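Local coordinates for protein LbaCas13a H328A (C2c2) (Lachnospiraceae bacterium NK4A179, PDB 5WLH) that binds a CRISPR guide RNA and, as a Cas13a nuclease, probably uses it to recognise and cut target RNA, at residues A509-S514 / Y1047-F1052. Sequence-based numbering, arbitrary orientation.
Sequences AARHLS and YGERRF
H512, on the long helix 486-517, faces Y1047, shortly before helix 1050-1056, their CA atoms 5.8 Å apart. One helical position earlier, R511 meets E1049, the N-cap residue of that second helix. R511 grips E1049 side-on: R511 NE donates to the syn lone pair of E1049 OE2 at 2.9 Å and R511 NH2 to E1049 OE1 at 3.0 Å, the guanidinium and carboxylate planes turned 33° from each other. Because the glutamate chain bends at chi2 (-80°), its carboxylate comes back toward the arginine. Y1255, from helix 1254-1257, packs on both partners. Replacing R511 by alanine is likely to leave the E1049 carboxylate without this two-nitrogen cationic partner. Beside this pair the Y1047 ring presents its edge to the face of H512, Y1047 CD1 lying 3.6 Å from H512 ND1, with centroids 5.3 Å apart. Y1047 CA sits over the same imidazole in a CH-pi contact. A water in the ring plane joins H512 NE2 to Y1047 O, while ND1 is bonded to F912 O, so both ring nitrogens have partners and the imidazole's rotation is fixed. Charge pairing and aromatic packing thus tie two parts of the fold over 500 residues apart in sequence.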
ATOM      1  N   ALA A 509       1.383  -9.105  17.839  1.00 19.56           N
ATOM      2  CA  ALA A 509       1.382  -9.107  19.294  1.00 20.00           C
ATOM      3  C   ALA A 509       1.076 -10.501  19.810  1.00 21.57           C
ATOM      4  O   ALA A 509       1.723 -10.983  20.750  1.00 21.26           O
ATOM      5  CB  ALA A 509       0.356  -8.103  19.825  1.00 23.44           C
ATOM      6  N   ALA A 510       0.098 -11.167  19.191  1.00 22.60           N
ATOM      7  CA  ALA A 510      -0.234 -12.538  19.573  1.00 21.20           C
ATOM      8  C   ALA A 510       0.948 -13.466  19.338  1.00 22.20           C
ATOM      9  O   ALA A 510       1.289 -14.294  20.194  1.00 21.60           O
ATOM     10  CB  ALA A 510      -1.464 -13.008  18.791  1.00 17.96           C
ATOM     11  N   ARG A 511       1.588 -13.346  18.172  1.00 20.41           N
ATOM     12  CA  ARG A 511       2.778 -14.139  17.886  1.00 22.02           C
ATOM     13  C   ARG A 511       3.850 -13.929  18.950  1.00 25.28           C
ATOM     14  O   ARG A 511       4.406 -14.896  19.494  1.00 24.80           O
ATOM     15  CB  ARG A 511       3.324 -13.780  16.497  1.00 22.48           C
ATOM     16  CG  ARG A 511       4.634 -14.487  16.171  1.00 24.55           C
ATOM     17  CD  ARG A 511       4.453 -16.006  16.306  1.00 24.58           C
ATOM     18  NE  ARG A 511       5.632 -16.739  15.855  1.00 27.32           N
ATOM     19  CZ  ARG A 511       5.663 -18.057  15.703  1.00 36.59           C
ATOM     20  NH1 ARG A 511       4.580 -18.783  15.982  1.00 40.81           N
ATOM     21  NH2 ARG A 511       6.767 -18.649  15.275  1.00 39.60           N
ATOM     22  N   HIS A 512       4.171 -12.666  19.254  1.00 21.89           N
ATOM     23  CA  HIS A 512       5.235 -12.412  20.216  1.00 22.16           C
ATOM     24  C   HIS A 512       4.882 -12.967  21.589  1.00 26.03           C
ATOM     25  O   HIS A 512       5.712 -13.620  22.230  1.00 26.39           O
ATOM     26  CB  HIS A 512       5.549 -10.924  20.278  1.00 21.40           C
ATOM     27  CG  HIS A 512       6.057 -10.396  18.977  1.00 22.20           C
ATOM     28  ND1 HIS A 512       5.965  -9.072  18.613  1.00 25.74           N
ATOM     29  CD2 HIS A 512       6.642 -11.034  17.939  1.00 25.12           C
ATOM     30  CE1 HIS A 512       6.480  -8.914  17.407  1.00 22.19           C
ATOM     31  NE2 HIS A 512       6.896 -10.091  16.975  1.00 27.53           N
ATOM     32  N   LEU A 513       3.660 -12.725  22.057  1.00 28.00           N
ATOM     33  CA  LEU A 513       3.279 -13.266  23.361  1.00 27.17           C
ATOM     34  C   LEU A 513       3.307 -14.788  23.351  1.00 26.98           C
ATOM     35  O   LEU A 513       3.687 -15.417  24.345  1.00 29.46           O
ATOM     36  CB  LEU A 513       1.893 -12.768  23.762  1.00 27.62           C
ATOM     37  CG  LEU A 513       1.327 -13.303  25.094  1.00 27.54           C
ATOM     38  CD1 LEU A 513       2.311 -13.110  26.250  1.00 29.90           C
ATOM     39  CD2 LEU A 513       0.026 -12.608  25.394  1.00 27.06           C
ATOM     40  N   SER A 514       2.888 -15.400  22.246  1.00 21.34           N
ATOM     41  CA  SER A 514       2.853 -16.859  22.190  1.00 27.39           C
ATOM     42  C   SER A 514       4.251 -17.456  22.094  1.00 29.68           C
ATOM     43  O   SER A 514       4.473 -18.591  22.539  1.00 29.20           O
ATOM     44  CB  SER A 514       2.003 -17.318  21.003  1.00 32.86           C
ATOM     45  OG  SER A 514       2.779 -17.490  19.837  1.00 41.03           O
ATOM     46  N   TYR A1047      11.256 -10.754  19.838  1.00 25.46           N
ATOM     47  CA  TYR A1047      10.428 -10.377  18.702  1.00 29.26           C
ATOM     48  C   TYR A1047      10.811 -11.043  17.388  1.00 34.60           C
ATOM     49  O   TYR A1047       9.987 -11.047  16.463  1.00 35.04           O
ATOM     50  CB  TYR A1047      10.458  -8.847  18.519  1.00 24.51           C
ATOM     51  CG  TYR A1047      10.175  -8.085  19.799  1.00 23.65           C
ATOM     52  CD1 TYR A1047       8.923  -8.164  20.432  1.00 22.62           C
ATOM     53  CD2 TYR A1047      11.157  -7.284  20.381  1.00 24.58           C
ATOM     54  CE1 TYR A1047       8.668  -7.465  21.596  1.00 21.63           C
ATOM     55  CE2 TYR A1047      10.916  -6.596  21.538  1.00 26.12           C
ATOM     56  CZ  TYR A1047       9.676  -6.692  22.150  1.00 26.02           C
ATOM     57  OH  TYR A1047       9.445  -5.997  23.295  1.00 26.06           O
ATOM     58  N   GLY A1048      12.022 -11.603  17.275  1.00 30.75           N
ATOM     59  CA  GLY A1048      12.440 -12.297  16.077  1.00 28.76           C
ATOM     60  C   GLY A1048      12.163 -13.787  16.136  1.00 30.46           C
ATOM     61  O   GLY A1048      11.589 -14.320  17.088  1.00 32.02           O
ATOM     62  N   GLU A1049      12.567 -14.466  15.064  1.00 27.67           N
ATOM     63  CA  GLU A1049      12.272 -15.879  14.848  1.00 30.02           C
ATOM     64  C   GLU A1049      13.595 -16.624  14.720  1.00 35.48           C
ATOM     65  O   GLU A1049      14.285 -16.513  13.699  1.00 29.46           O
ATOM     66  CB  GLU A1049      11.393 -16.065  13.615  1.00 33.19           C
ATOM     67  CG  GLU A1049      10.095 -15.257  13.688  1.00 31.79           C
ATOM     68  CD  GLU A1049       9.036 -15.940  14.538  1.00 35.63           C
ATOM     69  OE1 GLU A1049       9.295 -17.056  15.042  1.00 36.50           O
ATOM     70  OE2 GLU A1049       7.935 -15.369  14.709  1.00 33.83           O
ATOM     71  N   ARG A1050      13.944 -17.372  15.771  1.00 37.25           N
ATOM     72  CA  ARG A1050      15.316 -17.845  15.925  1.00 37.46           C
ATOM     73  C   ARG A1050      15.697 -18.796  14.809  1.00 30.53           C
ATOM     74  O   ARG A1050      16.716 -18.598  14.136  1.00 33.88           O
ATOM     75  CB  ARG A1050      15.491 -18.519  17.285  1.00 41.95           C
ATOM     76  CG  ARG A1050      16.898 -19.012  17.570  1.00 43.93           C
ATOM     77  CD  ARG A1050      16.934 -19.748  18.907  1.00 43.62           C
ATOM     78  NE  ARG A1050      18.080 -20.641  19.020  1.00 48.94           N
ATOM     79  CZ  ARG A1050      18.396 -21.303  20.130  1.00 56.51           C
ATOM     80  NH1 ARG A1050      19.455 -22.098  20.157  1.00 61.64           N
ATOM     81  NH2 ARG A1050      17.650 -21.165  21.217  1.00 56.63           N
ATOM     82  N   ARG A1051      14.897 -19.843  14.602  1.00 34.07           N
ATOM     83  CA  ARG A1051      15.247 -20.841  13.599  1.00 37.73           C
ATOM     84  C   ARG A1051      15.304 -20.214  12.218  1.00 31.83           C
ATOM     85  O   ARG A1051      16.166 -20.557  11.404  1.00 28.83           O
ATOM     86  CB  ARG A1051      14.245 -21.994  13.635  1.00 42.89           C
ATOM     87  CG  ARG A1051      14.232 -22.747  14.968  1.00 45.97           C
ATOM     88  CD  ARG A1051      13.922 -24.222  14.780  1.00 48.17           C
ATOM     89  NE  ARG A1051      12.567 -24.466  14.293  1.00 48.92           N
ATOM     90  CZ  ARG A1051      12.283 -25.149  13.187  1.00 47.78           C
ATOM     91  NH1 ARG A1051      13.261 -25.648  12.453  1.00 48.75           N
ATOM     92  NH2 ARG A1051      11.022 -25.334  12.815  1.00 44.66           N
ATOM     93  N   PHE A1052      14.417 -19.254  11.947  1.00 31.59           N
ATOM     94  CA  PHE A1052      14.465 -18.550  10.669  1.00 29.39           C
ATOM     95  C   PHE A1052      15.789 -17.810  10.498  1.00 30.27           C
ATOM     96  O   PHE A1052      16.471 -17.953   9.472  1.00 27.64           O
ATOM     97  CB  PHE A1052      13.276 -17.586  10.581  1.00 24.95           C
ATOM     98  CG  PHE A1052      13.431 -16.522   9.538  1.00 24.01           C
ATOM     99  CD1 PHE A1052      13.216 -16.819   8.202  1.00 24.10           C
ATOM    100  CD2 PHE A1052      13.761 -15.221   9.891  1.00 24.85           C
ATOM    101  CE1 PHE A1052      13.339 -15.839   7.230  1.00 23.21           C
ATOM    102  CE2 PHE A1052      13.896 -14.244   8.921  1.00 24.45           C
ATOM    103  CZ  PHE A1052      13.685 -14.558   7.590  1.00 24.98           C
TER
HETATM  104  O   HOH W   1       7.998 -10.710  14.577  1.00 29.36           O